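Local coordinates for flagellar hook protein FlgE (Caulobacter crescentus CB15, PDB 5AY6) that probably builds, as the repeating subunit, the flagellar hook, the universal joint of the bacterial flagellum, at residues T89-G101 with M109-L123. Residues are numbered along the deposited sequence; the frame is centred on the assembly and turned at random.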
loop_
_atom_site.group_PDB
_atom_site.type_symbol
_atom_site.label_atom_id
_atom_site.label_comp_id
_atom_site.label_asym_id
_atom_site.label_seq_id
_atom_site.Cartn_x
_atom_site.Cartn_y
_atom_site.Cartn_z
ATOM N N THR A 89 -0.396 13.945 18.176
ATOM C CA THR A 89 0.069 13.675 19.537
ATOM C C THR A 89 0.720 12.301 19.717
ATOM O O THR A 89 1.319 12.040 20.760
ATOM C CB THR A 89 -1.085 13.775 20.546
ATOM O OG1 THR A 89 -1.903 12.604 20.444
ATOM C CG2 THR A 89 -1.929 15.016 20.281
ATOM N N ASN A 90 0.567 11.436 18.712
ATOM C CA ASN A 90 1.162 10.093 18.680
ATOM C C ASN A 90 0.590 9.110 19.708
ATOM O O ASN A 90 1.125 8.016 19.895
ATOM C CB ASN A 90 2.682 10.189 18.849
ATOM C CG ASN A 90 3.309 11.183 17.889
ATOM O OD1 ASN A 90 3.633 12.305 18.270
ATOM N ND2 ASN A 90 3.463 10.781 16.631
ATOM N N GLU A 91 -0.507 9.491 20.359
ATOM C CA GLU A 91 -1.180 8.612 21.312
ATOM C C GLU A 91 -2.056 7.593 20.601
ATOM O O GLU A 91 -2.603 7.879 19.536
ATOM C CB GLU A 91 -2.055 9.412 22.276
ATOM C CG GLU A 91 -1.367 10.543 23.000
ATOM C CD GLU A 91 -2.365 11.452 23.691
ATOM O OE1 GLU A 91 -3.007 12.271 22.995
ATOM O OE2 GLU A 91 -2.520 11.338 24.926
ATOM N N LEU A 92 -2.210 6.416 21.202
ATOM C CA LEU A 92 -3.169 5.439 20.698
ATOM C C LEU A 92 -4.582 5.995 20.838
ATOM O O LEU A 92 -4.955 6.502 21.897
ATOM C CB LEU A 92 -3.048 4.108 21.442
ATOM C CG LEU A 92 -3.960 3.002 20.902
ATOM C CD1 LEU A 92 -3.510 2.569 19.515
ATOM C CD2 LEU A 92 -4.018 1.810 21.844
ATOM N N VAL A 93 -5.361 5.909 19.766
ATOM C CA VAL A 93 -6.716 6.454 19.756
ATOM C C VAL A 93 -7.754 5.335 19.705
ATOM O O VAL A 93 -8.813 5.431 20.325
ATOM C CB VAL A 93 -6.917 7.423 18.565
ATOM C CG1 VAL A 93 -8.388 7.737 18.348
ATOM C CG2 VAL A 93 -6.135 8.705 18.800
ATOM N N SER A 94 -7.443 4.268 18.978
ATOM C CA SER A 94 -8.349 3.126 18.900
ATOM C C SER A 94 -7.615 1.855 18.487
ATOM O O SER A 94 -6.610 1.906 17.771
ATOM C CB SER A 94 -9.485 3.402 17.922
ATOM O OG SER A 94 -9.044 3.256 16.585
ATOM N N SER A 95 -8.132 0.719 18.952
ATOM C CA SER A 95 -7.595 -0.595 18.615
ATOM C C SER A 95 -8.720 -1.587 18.336
ATOM O O SER A 95 -9.702 -1.640 19.076
ATOM C CB SER A 95 -6.712 -1.131 19.746
ATOM O OG SER A 95 -6.398 -2.503 19.536
ATOM N N THR A 96 -8.579 -2.365 17.267
ATOM C CA THR A 96 -9.508 -3.455 16.998
ATOM C C THR A 96 -8.811 -4.801 17.148
ATOM O O THR A 96 -9.323 -5.826 16.693
ATOM C CB THR A 96 -10.117 -3.369 15.586
ATOM O OG1 THR A 96 -9.090 -3.560 14.603
ATOM C CG2 THR A 96 -10.804 -2.020 15.373
ATOM N N ILE A 97 -7.639 -4.797 17.774
ATOM C CA ILE A 97 -6.901 -6.038 17.992
ATOM C C ILE A 97 -7.699 -6.962 18.895
ATOM O O ILE A 97 -8.127 -6.576 19.983
ATOM C CB ILE A 97 -5.511 -5.789 18.616
ATOM C CG1 ILE A 97 -4.720 -4.774 17.791
ATOM C CG2 ILE A 97 -4.726 -7.092 18.717
ATOM C CD1 ILE A 97 -3.370 -4.421 18.402
ATOM N N ASP A 98 -7.905 -8.186 18.428
ATOM C CA ASP A 98 -8.687 -9.179 19.148
ATOM C C ASP A 98 -8.133 -10.547 18.757
ATOM O O ASP A 98 -7.332 -10.633 17.826
ATOM C CB ASP A 98 -10.172 -9.056 18.793
ATOM C CG ASP A 98 -11.086 -9.612 19.869
ATOM O OD1 ASP A 98 -10.590 -10.238 20.831
ATOM O OD2 ASP A 98 -12.313 -9.417 19.746
ATOM N N TYR A 99 -8.543 -11.608 19.448
ATOM C CA TYR A 99 -8.018 -12.935 19.127
ATOM C C TYR A 99 -8.425 -13.317 17.703
ATOM O O TYR A 99 -9.461 -12.869 17.211
ATOM C CB TYR A 99 -8.484 -13.983 20.153
ATOM C CG TYR A 99 -9.949 -14.385 20.106
ATOM C CD1 TYR A 99 -10.392 -15.384 19.244
ATOM C CD2 TYR A 99 -10.879 -13.799 20.958
ATOM C CE1 TYR A 99 -11.725 -15.768 19.210
ATOM C CE2 TYR A 99 -12.215 -14.179 20.934
ATOM C CZ TYR A 99 -12.632 -15.164 20.057
ATOM O OH TYR A 99 -13.957 -15.546 20.027
ATOM N N LYS A 100 -7.600 -14.117 17.031
ATOM C CA LYS A 100 -7.867 -14.467 15.633
ATOM C C LYS A 100 -9.166 -15.250 15.465
ATOM O O LYS A 100 -9.342 -16.318 16.054
ATOM C CB LYS A 100 -6.710 -15.278 15.038
ATOM C CG LYS A 100 -6.949 -15.683 13.582
ATOM C CD LYS A 100 -5.740 -16.377 12.979
ATOM C CE LYS A 100 -5.420 -17.667 13.711
ATOM N NZ LYS A 100 -4.179 -18.304 13.189
ATOM N N GLY A 101 -10.067 -14.708 14.649
ATOM C CA GLY A 101 -11.331 -15.356 14.349
ATOM C C GLY A 101 -12.473 -14.826 15.192
ATOM O O GLY A 101 -13.613 -15.270 15.057
ATOM N N MET A 109 -8.529 -0.277 24.537
ATOM C CA MET A 109 -7.447 0.698 24.600
ATOM C C MET A 109 -6.238 0.164 25.367
ATOM O O MET A 109 -5.135 0.690 25.230
ATOM C CB MET A 109 -7.929 2.004 25.245
ATOM C CG MET A 109 -9.002 2.725 24.456
ATOM S SD MET A 109 -8.454 3.235 22.816
ATOM C CE MET A 109 -7.076 4.303 23.237
ATOM N N THR A 110 -6.439 -0.876 26.171
ATOM C CA THR A 110 -5.375 -1.350 27.055
ATOM C C THR A 110 -4.966 -2.809 26.834
ATOM O O THR A 110 -3.848 -3.199 27.178
ATOM C CB THR A 110 -5.775 -1.180 28.533
ATOM O OG1 THR A 110 -7.057 -1.780 28.753
ATOM C CG2 THR A 110 -5.840 0.298 28.903
ATOM N N THR A 111 -5.866 -3.617 26.280
ATOM C CA THR A 111 -5.597 -5.045 26.108
ATOM C C THR A 111 -6.001 -5.598 24.742
ATOM O O THR A 111 -6.647 -4.918 23.940
ATOM C CB THR A 111 -6.334 -5.896 27.175
ATOM O OG1 THR A 111 -7.753 -5.801 26.978
ATOM C CG2 THR A 111 -5.977 -5.447 28.584
ATOM N N THR A 112 -5.593 -6.838 24.488
ATOM C CA THR A 112 -6.215 -7.659 23.457
ATOM C C THR A 112 -6.482 -9.041 24.030
ATOM O O THR A 112 -5.717 -9.533 24.864
ATOM C CB THR A 112 -5.348 -7.800 22.186
ATOM O OG1 THR A 112 -6.059 -8.577 21.213
ATOM C CG2 THR A 112 -4.024 -8.495 22.494
ATOM N N ARG A 113 -7.573 -9.663 23.599
ATOM C CA ARG A 113 -7.794 -11.070 23.917
ATOM C C ARG A 113 -6.788 -11.899 23.130
ATOM O O ARG A 113 -6.379 -11.498 22.038
ATOM C CB ARG A 113 -9.229 -11.498 23.586
ATOM C CG ARG A 113 -10.293 -10.815 24.436
ATOM C CD ARG A 113 -11.681 -11.424 24.222
ATOM N NE ARG A 113 -12.273 -11.055 22.937
ATOM C CZ ARG A 113 -13.508 -11.380 22.562
ATOM N NH1 ARG A 113 -14.285 -12.079 23.377
ATOM N NH2 ARG A 113 -13.970 -11.005 21.375
ATOM N N ILE A 114 -6.375 -13.038 23.680
ATOM C CA ILE A 114 -5.486 -13.941 22.954
ATOM C C ILE A 114 -6.137 -15.307 22.728
ATOM O O ILE A 114 -5.567 -16.169 22.059
ATOM C CB ILE A 114 -4.138 -14.134 23.683
ATOM C CG1 ILE A 114 -4.357 -14.728 25.077
ATOM C CG2 ILE A 114 -3.386 -12.811 23.766
ATOM C CD1 ILE A 114 -3.073 -14.959 25.852
ATOM N N ASN A 115 -7.326 -15.500 23.289
ATOM C CA ASN A 115 -8.132 -16.683 22.990
ATOM C C ASN A 115 -9.620 -16.405 23.215
ATOM O O ASN A 115 -9.983 -15.385 23.801
ATOM C CB ASN A 115 -7.671 -17.891 23.823
ATOM C CG ASN A 115 -7.763 -17.654 25.320
ATOM O OD1 ASN A 115 -8.740 -17.100 25.820
ATOM N ND2 ASN A 115 -6.739 -18.093 26.048
ATOM N N ALA A 116 -10.475 -17.311 22.748
ATOM C CA ALA A 116 -11.922 -17.117 22.842
ATOM C C ALA A 116 -12.400 -17.177 24.289
ATOM O O ALA A 116 -13.465 -16.658 24.624
ATOM C CB ALA A 116 -12.653 -18.152 22.000
ATOM N N ALA A 117 -11.605 -17.808 25.146
ATOM C CA ALA A 117 -11.937 -17.909 26.559
ATOM C C ALA A 117 -11.868 -16.537 27.230
ATOM O O ALA A 117 -12.459 -16.322 28.289
ATOM C CB ALA A 117 -11.013 -18.891 27.251
ATOM N N GLY A 118 -11.140 -15.612 26.613
ATOM C CA GLY A 118 -11.121 -14.238 27.081
ATOM C C GLY A 118 -9.873 -13.820 27.832
ATOM O O GLY A 118 -9.832 -12.748 28.442
ATOM N N THR A 119 -8.854 -14.668 27.799
ATOM C CA THR A 119 -7.560 -14.323 28.374
ATOM C C THR A 119 -6.961 -13.152 27.599
ATOM O O THR A 119 -7.042 -13.105 26.369
ATOM C CB THR A 119 -6.594 -15.525 28.347
ATOM O OG1 THR A 119 -7.191 -16.642 29.020
ATOM C CG2 THR A 119 -5.286 -15.180 29.030
ATOM N N THR A 120 -6.370 -12.198 28.313
ATOM C CA THR A 120 -5.834 -11.008 27.663
ATOM C C THR A 120 -4.356 -10.792 27.957
ATOM O O THR A 120 -3.812 -11.354 28.907
ATOM C CB THR A 120 -6.607 -9.728 28.086
ATOM O OG1 THR A 120 -6.498 -9.535 29.505
ATOM C CG2 THR A 120 -8.073 -9.823 27.693
ATOM N N VAL A 121 -3.711 -9.984 27.119
ATOM C CA VAL A 121 -2.401 -9.431 27.438
ATOM C C VAL A 121 -2.479 -7.917 27.317
ATOM O O VAL A 121 -3.381 -7.382 26.660
ATOM C CB VAL A 121 -1.280 -9.978 26.518
ATOM C CG1 VAL A 121 -1.162 -11.492 26.655
ATOM C CG2 VAL A 121 -1.538 -9.587 25.071
ATOM N N ASN A 122 -1.545 -7.224 27.957
ATOM C CA ASN A 122 -1.518 -5.770 27.895
ATOM C C ASN A 122 -0.841 -5.266 26.626
ATOM O O ASN A 122 0.263 -5.700 26.288
ATOM C CB ASN A 122 -0.817 -5.203 29.132
ATOM C CG ASN A 122 -1.579 -5.493 30.412
ATOM O OD1 ASN A 122 -2.801 -5.661 30.394
ATOM N ND2 ASN A 122 -0.863 -5.561 31.526
ATOM N N LEU A 123 -1.510 -4.348 25.930
ATOM C CA LEU A 123 -0.956 -3.734 24.726
ATOM C C LEU A 123 0.405 -3.092 24.994
ATOM O O LEU A 123 1.274 -3.075 24.121
ATOM C CB LEU A 123 -1.917 -2.681 24.159
ATOM C CG LEU A 123 -3.301 -3.135 23.690
ATOM C CD1 LEU A 123 -4.048 -1.961 23.074
ATOM C CD2 LEU A 123 -3.200 -4.283 22.695
HETATM O O HOH W 1 -7.455 -4.333 21.461
HETATM O O HOH W 2 -9.548 -7.524 22.218
#
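Arg113 takes hold of the Asp98 carboxylate side-on in a salt bridge made of two hydrogen bonds, NE reaching OD1 at 2.8 Å and NH2 reaching OD2 at 2.8 Å, the latter almost straight. Both oxygens use their syn lone pairs, and the two flat groups lie nearly coplanar, 26° apart. The guanidinium also rests on the rim of the Tyr99 ring: CE2 of Tyr99 sits over the centre of the guanidinium, 3.5 Å from CZ of Arg113, with the planes steeply inclined at 68°. One face of the ring is occupied by the Asn115–Ala116 backbone, where CA of Ala116 makes a CH-pi contact 3.7 Å from the ring centroid of Tyr99. With CG of Tyr99 set between its backbone N and carbonyl carbon (chi1 72°), the ring lies against this peptide. An alanine in place of Arg113 is likely to leave the Asp98 carboxylate without its cationic partner and the Tyr99 edge without the guanidinium. In the second shell, Asp98 OD1 also accepts from the amide of Tyr99, while OD2 accepts from the backbone N of Thr106, which steadies the carboxylate. Further along, one water links Ile97 O to Thr111 O and meets Ser95 OG, another links Ile97 O to Arg113 N, and the bent Met109 chain lays CE against CG of Leu92 at 4.1 Å. The contact thus joins edge strand 92-99 of a five-stranded antiparallel sheet to a beta hairpin, strands 111-113 and 120-122 closed by a type I turn at Asn115–Gly118, within the third domain of FlgE.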